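3-phytase (Klebsiella pneumoniae, PDB 2WNH) probably hydrolyses phytate (inositol hexakisphosphate), with a preference for the 3-phosphate, and is a histidine acid phosphatase. Local coordinates at residues H74-G79 and G111-C116; G68-Q73 and L351-A356; G84-E89 and C116-H121. The protein carries 3 engineered substitutions. All blocks are in the same frame, centred on the assembly; numbering follows the deposited sequence. Where two conformers were deposited one is given.

Interaction 1 (H74-G79 and G111-C116). With NA (sodium ion), chain G; NA (sodium ion), chain C.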
loop_
_atom_site.group_PDB
_atom_site.type_symbol
_atom_site.label_atom_id
_atom_site.label_comp_id
_atom_site.label_asym_id
_atom_site.label_seq_id
_atom_site.Cartn_x
_atom_site.Cartn_y
_atom_site.Cartn_z
ATOM N N HIS B 74 7.468 14.870 5.223
ATOM C CA HIS B 74 7.942 15.748 6.299
ATOM C C HIS B 74 6.867 16.758 6.692
ATOM O O HIS B 74 6.577 16.935 7.866
ATOM C CB HIS B 74 9.249 16.439 5.860
ATOM C CG HIS B 74 9.702 17.539 6.766
ATOM N ND1 HIS B 74 10.222 17.307 8.024
ATOM C CD2 HIS B 74 9.763 18.881 6.574
ATOM C CE1 HIS B 74 10.563 18.460 8.577
ATOM N NE2 HIS B 74 10.289 19.432 7.720
ATOM N N TYR B 75 6.260 17.414 5.706
ATOM C CA TYR B 75 5.228 18.399 5.982
ATOM C C TYR B 75 3.884 17.824 6.463
ATOM O O TYR B 75 3.134 18.521 7.156
ATOM C CB TYR B 75 5.080 19.385 4.814
ATOM C CG TYR B 75 6.263 20.331 4.649
ATOM C CD1 TYR B 75 6.906 20.921 5.774
ATOM C CD2 TYR B 75 6.736 20.672 3.369
ATOM C CE1 TYR B 75 8.005 21.824 5.607
ATOM C CE2 TYR B 75 7.827 21.554 3.205
ATOM C CZ TYR B 75 8.461 22.113 4.336
ATOM O OH TYR B 75 9.507 23.008 4.170
ATOM N N ARG B 76 3.589 16.562 6.144
ATOM C CA ARG B 76 2.422 15.896 6.766
ATOM C C ARG B 76 2.749 15.566 8.227
ATOM O O ARG B 76 1.882 15.717 9.115
ATOM C CB ARG B 76 2.014 14.641 5.978
ATOM C CG ARG B 76 1.276 14.963 4.696
ATOM C CD ARG B 76 0.769 13.702 3.980
ATOM N NE ARG B 76 1.826 13.076 3.210
ATOM C CZ ARG B 76 2.190 13.449 1.974
ATOM N NH1 ARG B 76 1.572 14.443 1.332
ATOM N NH2 ARG B 76 3.188 12.802 1.394
ATOM N N GLN B 77 3.969 15.090 8.477
ATOM C CA GLN B 77 4.440 14.740 9.834
ATOM C C GLN B 77 4.313 15.955 10.760
ATOM O O GLN B 77 3.837 15.840 11.889
ATOM C CB GLN B 77 5.884 14.174 9.792
ATOM C CG GLN B 77 6.717 14.255 11.097
ATOM C CD GLN B 77 6.318 13.243 12.164
ATOM O OE1 GLN B 77 5.605 12.283 11.879
ATOM N NE2 GLN B 77 6.790 13.453 13.400
ATOM N N LEU B 78 4.715 17.124 10.266
ATOM C CA LEU B 78 4.659 18.369 11.054
ATOM C C LEU B 78 3.255 18.961 11.154
ATOM O O LEU B 78 3.052 19.988 11.826
ATOM C CB LEU B 78 5.588 19.418 10.433
ATOM C CG LEU B 78 7.083 19.162 10.587
ATOM C CD1 LEU B 78 7.856 20.279 9.851
ATOM C CD2 LEU B 78 7.490 19.122 12.050
ATOM N N GLY B 79 2.289 18.355 10.476
ATOM C CA GLY B 79 0.910 18.808 10.554
ATOM C C GLY B 79 0.531 19.999 9.697
ATOM O O GLY B 79 -0.562 20.520 9.832
ATOM N N GLY B 111 5.926 13.530 -6.479
ATOM C CA GLY B 111 6.523 12.891 -5.307
ATOM C C GLY B 111 5.787 13.221 -4.014
ATOM O O GLY B 111 5.494 12.336 -3.185
ATOM N N ALA B 112 5.506 14.505 -3.823
ATOM C CA ALA B 112 4.933 14.973 -2.541
ATOM C C ALA B 112 3.524 14.465 -2.304
ATOM O O ALA B 112 3.153 14.258 -1.155
ATOM C CB ALA B 112 4.972 16.512 -2.434
ATOM N N PHE B 113 2.748 14.271 -3.381
ATOM C CA PHE B 113 1.342 13.849 -3.284
ATOM C C PHE B 113 1.101 12.672 -4.216
ATOM O O PHE B 113 0.555 12.839 -5.308
ATOM C CB PHE B 113 0.443 15.040 -3.659
ATOM C CG PHE B 113 0.737 16.287 -2.851
ATOM C CD1 PHE B 113 0.317 16.383 -1.518
ATOM C CD2 PHE B 113 1.445 17.348 -3.414
ATOM C CE1 PHE B 113 0.592 17.539 -0.756
ATOM C CE2 PHE B 113 1.742 18.497 -2.680
ATOM C CZ PHE B 113 1.312 18.616 -1.358
ATOM N N PRO B 114 1.573 11.481 -3.815
ATOM C CA PRO B 114 1.575 10.316 -4.733
ATOM C C PRO B 114 0.205 10.017 -5.362
ATOM O O PRO B 114 -0.787 9.840 -4.653
ATOM C CB PRO B 114 2.039 9.166 -3.839
ATOM C CG PRO B 114 2.930 9.869 -2.789
ATOM C CD PRO B 114 2.154 11.151 -2.503
ATOM N N GLY B 115 0.166 9.994 -6.695
ATOM C CA GLY B 115 -1.029 9.643 -7.465
ATOM C C GLY B 115 -2.174 10.636 -7.408
ATOM O O GLY B 115 -3.279 10.336 -7.833
ATOM N N CYS B 116 -1.909 11.824 -6.870
ATOM C CA CYS B 116 -2.958 12.829 -6.651
ATOM C C CYS B 116 -3.315 13.737 -7.855
ATOM O O CYS B 116 -4.229 14.577 -7.752
ATOM C CB CYS B 116 -2.616 13.685 -5.411
ATOM S SG CYS B 116 -2.630 12.715 -3.911
HETATM NA NA NA G . -0.242 14.622 9.977
HETATM NA NA NA C . 0.273 14.413 10.276
HETATM O O HOH W 1 5.233 11.946 -0.310
#
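The guanidinium of Arg-76 meets the carbonyl oxygen of Ala-112 end-on, edge first, a two-pronged grip on the last turn of helix 99-112 in the histidine phosphatase fold. Both terminal nitrogens donate to the same oxygen: Arg-76 NH1 lies 3.0 Å and Arg-76 NH2 2.9 Å from Ala-112 O. That oxygen lies between the two nitrogens, in their plane, and neither N-H can point straight at it (about 145° each). Ala-112 is the last helical residue before Phe-113 departs, and the positive group probably also favours the negative end of the helix dipole. Beside this fork the Phe-113 ring crosses the guanidinium at 66° between planes, with Phe-113 CD1 3.7 Å from Arg-76 NH1, while Trp-284 of strand 284-289 packs on both Ala-112 and Phe-113. Water 1 accepts a weak bond from Arg-76 NH2 and lies within bonding distance of Gly-111 O, though other acceptors may compete for its protons. The arginine chain leaves helix 58-77 nearly straight and then kinks at chi3 (-81°), which turns the planar head onto the carbonyl. Its helix ends at Gly-79 in a Schellman motif. At the subunit boundary the Arg-76 carbonyl and that of Arg-76 of the third subunit share sodium; the two modelled positions nearly coincide, probably alternatives for one ion, leaving the sodium to Arg-76 O distance (2.4-2.5 Å) uncertain.

Interaction 2 (G68-Q73 and L351-A356)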
loop_
_atom_site.group_PDB
_atom_site.type_symbol
_atom_site.label_atom_id
_atom_site.label_comp_id
_atom_site.label_asym_id
_atom_site.label_seq_id
_atom_site.Cartn_x
_atom_site.Cartn_y
_atom_site.Cartn_z
ATOM N N GLY B 68 10.845 15.496 -3.471
ATOM C CA GLY B 68 9.443 15.871 -3.256
ATOM C C GLY B 68 8.718 14.871 -2.338
ATOM O O GLY B 68 7.907 15.259 -1.492
ATOM N N ARG B 69 9.005 13.596 -2.508
ATOM C CA ARG B 69 8.338 12.554 -1.705
ATOM C C ARG B 69 8.699 12.692 -0.237
ATOM O O ARG B 69 7.814 12.713 0.631
ATOM C CB ARG B 69 8.724 11.147 -2.186
ATOM C CG ARG B 69 8.092 10.025 -1.341
ATOM C CD ARG B 69 8.519 8.619 -1.773
ATOM N NE ARG B 69 8.433 8.339 -3.218
ATOM C CZ ARG B 69 7.412 8.639 -4.017
ATOM N NH1 ARG B 69 6.352 9.312 -3.563
ATOM N NH2 ARG B 69 7.477 8.305 -5.306
ATOM N N GLU B 70 9.990 12.834 0.047
ATOM C CA GLU B 70 10.420 12.984 1.446
ATOM C C GLU B 70 9.890 14.306 2.036
ATOM O O GLU B 70 9.490 14.349 3.199
ATOM C CB GLU B 70 11.937 12.864 1.543
ATOM C CG GLU B 70 12.478 11.522 1.028
ATOM C CD GLU B 70 11.957 10.306 1.800
ATOM O OE1 GLU B 70 11.723 10.415 3.028
ATOM O OE2 GLU B 70 11.807 9.231 1.177
ATOM N N GLU B 71 9.849 15.356 1.213
ATOM C CA GLU B 71 9.336 16.665 1.621
ATOM C C GLU B 71 7.849 16.604 1.972
ATOM O O GLU B 71 7.408 17.172 2.991
ATOM C CB GLU B 71 9.561 17.681 0.494
ATOM C CG GLU B 71 9.351 19.110 0.942
ATOM C CD GLU B 71 9.643 20.122 -0.151
ATOM O OE1 GLU B 71 9.884 19.722 -1.310
ATOM O OE2 GLU B 71 9.571 21.329 0.175
ATOM N N GLY B 72 7.054 15.946 1.124
ATOM C CA GLY B 72 5.623 15.827 1.419
ATOM C C GLY B 72 5.392 15.055 2.718
ATOM O O GLY B 72 4.531 15.428 3.543
ATOM N N GLN B 73 6.169 13.986 2.917
ATOM C CA GLN B 73 6.059 13.196 4.154
ATOM C C GLN B 73 6.412 14.070 5.364
ATOM O O GLN B 73 5.733 14.019 6.396
ATOM C CB GLN B 73 6.938 11.933 4.087
ATOM C CG GLN B 73 6.432 10.908 3.053
ATOM C CD GLN B 73 7.354 9.715 2.845
ATOM O OE1 GLN B 73 8.414 9.604 3.479
ATOM N NE2 GLN B 73 6.935 8.785 1.954
ATOM N N LEU B 351 20.547 8.179 -7.349
ATOM C CA LEU B 351 19.104 8.334 -7.075
ATOM C C LEU B 351 18.757 7.863 -5.660
ATOM O O LEU B 351 17.738 7.174 -5.437
ATOM C CB LEU B 351 18.248 7.630 -8.134
ATOM C CG LEU B 351 18.322 8.235 -9.546
ATOM C CD1 LEU B 351 17.493 7.426 -10.518
ATOM C CD2 LEU B 351 17.840 9.711 -9.531
ATOM N N GLN B 352 19.607 8.261 -4.711
ATOM C CA GLN B 352 19.375 7.956 -3.298
ATOM C C GLN B 352 18.201 8.774 -2.763
ATOM O O GLN B 352 18.167 9.983 -2.937
ATOM C CB GLN B 352 20.635 8.282 -2.483
ATOM C CG GLN B 352 20.462 8.179 -0.961
ATOM C CD GLN B 352 20.218 6.750 -0.526
ATOM O OE1 GLN B 352 21.009 5.861 -0.843
ATOM N NE2 GLN B 352 19.100 6.513 0.159
ATOM N N THR B 353 17.247 8.144 -2.077
ATOM C CA THR B 353 16.206 8.963 -1.448
ATOM C C THR B 353 16.747 9.625 -0.191
ATOM O O THR B 353 17.411 8.957 0.602
ATOM C CB THR B 353 14.962 8.171 -1.041
ATOM O OG1 THR B 353 14.783 7.073 -1.936
ATOM C CG2 THR B 353 13.744 9.104 -1.120
ATOM N N PRO B 354 16.457 10.932 -0.004
ATOM C CA PRO B 354 16.912 11.641 1.189
ATOM C C PRO B 354 16.056 11.293 2.382
ATOM O O PRO B 354 15.329 12.158 2.898
ATOM C CB PRO B 354 16.726 13.115 0.832
ATOM C CG PRO B 354 15.715 13.155 -0.241
ATOM C CD PRO B 354 15.691 11.806 -0.917
ATOM N N ASP B 355 16.151 10.032 2.797
ATOM C CA ASP B 355 15.546 9.534 4.022
ATOM C C ASP B 355 16.399 9.886 5.241
ATOM O O ASP B 355 17.470 10.485 5.119
ATOM C CB ASP B 355 15.344 8.004 3.942
ATOM C CG ASP B 355 16.666 7.219 3.817
ATOM O OD1 ASP B 355 17.753 7.728 4.154
ATOM O OD2 ASP B 355 16.611 6.048 3.375
ATOM N N ALA B 356 15.933 9.480 6.419
ATOM C CA ALA B 356 16.645 9.752 7.673
ATOM C C ALA B 356 18.144 9.375 7.679
ATOM O O ALA B 356 18.932 9.992 8.395
ATOM C CB ALA B 356 15.900 9.097 8.851
HETATM O O HOH W 2 13.661 11.770 5.441
#
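Glu-70, on helix 58-77, faces Pro-354 in segment 351-356, part of the loop between helix 345-349 and strand 361-364, and their CA atoms are 6.6 Å apart. Pro-354 is the centre of an inverse gamma turn, closed by a weak bond from Asp-355 N to Thr-353 O. The loop begins at Leu-351, where a Schellman motif ends the preceding helix. Within the loop, Gln-352 NE2 donates to Thr-353 O in a nearly straight bond of 3.0 Å.

The side-chain contact belongs almost wholly to Glu-70. The bend at chi2 (-61°) turns its carboxylate toward Thr-353 and Asp-355, while Glu-70 CG touches both Pro-354 and the Thr-353 methyl. Glu-70 CG rests on the proline ring, 3.8 Å from Pro-354 CD, and also lies 3.5 Å from Pro-354 O. The carboxylate meets the Thr-353 methyl, the two side chains crossing at about a right angle; the 3.0 Å between Glu-70 OE2 and Thr-353 CG2 is tight, is not a hydrogen bond and is doubtful in detail. The methyl is only roughly anti to the backbone N, with chi1 (-31°) off a staggered position. Asp-355 directs its carboxylate elsewhere: OD1 accepts from Gln-357 N and from ND1 of His-358, a residue seen to bind magnesium in this protein, though no magnesium is bound to this chain. Between Glu-70 and the turn the polar link is water 2, which donates to Pro-354 O at 3.1 Å and more weakly to Glu-70 OE1 at 3.4 Å.

Interaction 3 (G84-E89 and C116-H121)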
loop_
_atom_site.group_PDB
_atom_site.type_symbol
_atom_site.label_atom_id
_atom_site.label_comp_id
_atom_site.label_asym_id
_atom_site.label_seq_id
_atom_site.Cartn_x
_atom_site.Cartn_y
_atom_site.Cartn_z
ATOM N N GLY B 84 -3.384 12.254 2.811
ATOM C CA GLY B 84 -4.032 12.033 1.512
ATOM C C GLY B 84 -3.749 13.125 0.503
ATOM O O GLY B 84 -2.698 13.753 0.539
ATOM N N CYS B 85 -4.689 13.351 -0.403
ATOM C CA CYS B 85 -4.468 14.313 -1.460
ATOM C C CYS B 85 -4.793 15.726 -1.001
ATOM O O CYS B 85 -5.649 15.918 -0.129
ATOM C CB CYS B 85 -5.226 13.936 -2.729
ATOM S SG CYS B 85 -4.601 12.394 -3.476
ATOM N N PRO B 86 -4.079 16.711 -1.559
ATOM C CA PRO B 86 -4.207 18.104 -1.161
ATOM C C PRO B 86 -5.464 18.739 -1.759
ATOM O O PRO B 86 -6.131 18.138 -2.616
ATOM C CB PRO B 86 -2.935 18.738 -1.755
ATOM C CG PRO B 86 -2.682 17.921 -2.987
ATOM C CD PRO B 86 -3.069 16.534 -2.627
ATOM N N THR B 87 -5.764 19.953 -1.301
ATOM C CA THR B 87 -6.788 20.805 -1.870
ATOM C C THR B 87 -6.100 22.070 -2.340
ATOM O O THR B 87 -4.882 22.186 -2.199
ATOM C CB THR B 87 -7.863 21.146 -0.814
ATOM O OG1 THR B 87 -7.238 21.725 0.354
ATOM C CG2 THR B 87 -8.605 19.869 -0.410
ATOM N N ALA B 88 -6.872 23.019 -2.888
ATOM C CA ALA B 88 -6.306 24.306 -3.329
ATOM C C ALA B 88 -5.642 25.062 -2.181
ATOM O O ALA B 88 -4.654 25.760 -2.400
ATOM C CB ALA B 88 -7.392 25.181 -3.995
ATOM N N GLU B 89 -6.148 24.880 -0.960
ATOM C CA GLU B 89 -5.548 25.493 0.239
ATOM C C GLU B 89 -4.157 24.944 0.641
ATOM O O GLU B 89 -3.424 25.585 1.401
ATOM C CB GLU B 89 -6.556 25.378 1.389
ATOM C CG GLU B 89 -6.224 26.173 2.641
ATOM C CD GLU B 89 -7.257 25.944 3.742
ATOM O OE1 GLU B 89 -8.333 25.350 3.464
ATOM O OE2 GLU B 89 -6.980 26.356 4.883
ATOM N N CYS B 116 -1.909 11.824 -6.870
ATOM C CA CYS B 116 -2.958 12.829 -6.651
ATOM C C CYS B 116 -3.315 13.737 -7.855
ATOM O O CYS B 116 -4.229 14.577 -7.752
ATOM C CB CYS B 116 -2.616 13.685 -5.411
ATOM S SG CYS B 116 -2.630 12.715 -3.911
ATOM N N GLY B 117 -2.622 13.575 -8.973
ATOM C CA GLY B 117 -2.820 14.449 -10.159
ATOM C C GLY B 117 -2.817 15.945 -9.848
ATOM O O GLY B 117 -3.698 16.679 -10.309
ATOM N N VAL B 118 -1.844 16.390 -9.052
ATOM C CA VAL B 118 -1.714 17.808 -8.693
ATOM C C VAL B 118 -1.191 18.585 -9.902
ATOM O O VAL B 118 -0.183 18.196 -10.517
ATOM C CB VAL B 118 -0.819 18.010 -7.460
ATOM C CG1 VAL B 118 -0.725 19.504 -7.105
ATOM C CG2 VAL B 118 -1.395 17.216 -6.263
ATOM N N ALA B 119 -1.908 19.651 -10.258
ATOM C CA ALA B 119 -1.509 20.500 -11.390
ATOM C C ALA B 119 -0.542 21.600 -10.976
ATOM O O ALA B 119 -0.379 21.918 -9.780
ATOM C CB ALA B 119 -2.737 21.100 -12.080
ATOM N N ILE B 120 0.123 22.169 -11.974
ATOM C CA ILE B 120 1.024 23.287 -11.749
ATOM C C ILE B 120 0.539 24.479 -12.594
ATOM O O ILE B 120 -0.376 24.336 -13.437
ATOM C CB ILE B 120 2.505 22.915 -12.082
ATOM C CG1 ILE B 120 2.636 22.535 -13.560
ATOM C CG2 ILE B 120 2.978 21.779 -11.159
ATOM C CD1 ILE B 120 3.988 22.852 -14.143
ATOM N N HIS B 121 1.121 25.652 -12.361
ATOM C CA HIS B 121 0.731 26.860 -13.109
ATOM C C HIS B 121 1.966 27.538 -13.700
ATOM O O HIS B 121 3.050 27.487 -13.114
ATOM C CB HIS B 121 -0.027 27.838 -12.207
ATOM C CG HIS B 121 -1.105 27.183 -11.400
ATOM N ND1 HIS B 121 -2.403 27.058 -11.848
ATOM C CD2 HIS B 121 -1.058 26.564 -10.196
ATOM C CE1 HIS B 121 -3.118 26.412 -10.940
ATOM N NE2 HIS B 121 -2.331 26.117 -9.924
#
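Cys-85 and Cys-116 form a disulfide that ties the loop before strand 91-95 to the loop after helix 99-112, two connections of the histidine phosphatase fold. The covalent bond runs 2.0 Å from Cys-85 SG to Cys-116 SG, with a chi3 of -78°. Both cysteines place sulfur anti to the carbonyl carbon (chi1 about -65° in both), and these two like arms meet across CA atoms 5.6 Å apart.

Apolar packing continues along one flank of the bridge. The ring of Pro-86 lies close to the cystine, with Pro-86 CD 4.0 Å from Cys-116 CB. Further along, Pro-86 CG meets Val-118 CG2 at 3.6 Å, the two side chains crossing at a slant. CG2, anti to the carbonyl carbon and beside the backbone N, is the branch of Val-118 that meets the proline.

Polar contacts reach another subunit: Gly-117 N donates to Asn-221 OD1 of the second subunit.

Phe-113, just beyond the end of helix 99-112, touches both Pro-86 and Val-118, and Val-118 also lies on Val-109 of that helix. Farther on, His-121 stacks on Tyr-92 and makes backbone hydrogen bonds with Val-93 and Ala-95, bringing this loop alongside strand 91-95.

Interactions 1 and 2 use successive turns of helix 58-77, and their centres lie 10 Å apart. They touch where Ala-112 CB meets Gly-68 O at 3.3 Å. Interaction 3 continues from interaction 1 through Cys-116, which they share, and through Phe-113, whose CD1 is 3.6 Å from Pro-86 CD; their centres are 11 Å apart. Interactions 2 and 3 do not meet, their nearest atoms being about 8 Å apart. Interaction 1 supplies a sodium ligand, whereas the side chain of Pro-86 of interaction 3 lies about 13 Å from a sodium. Interaction 2 approaches the magnesium-site residue His-358, about 3 Å from Asp-355 between nearest side-chain atoms.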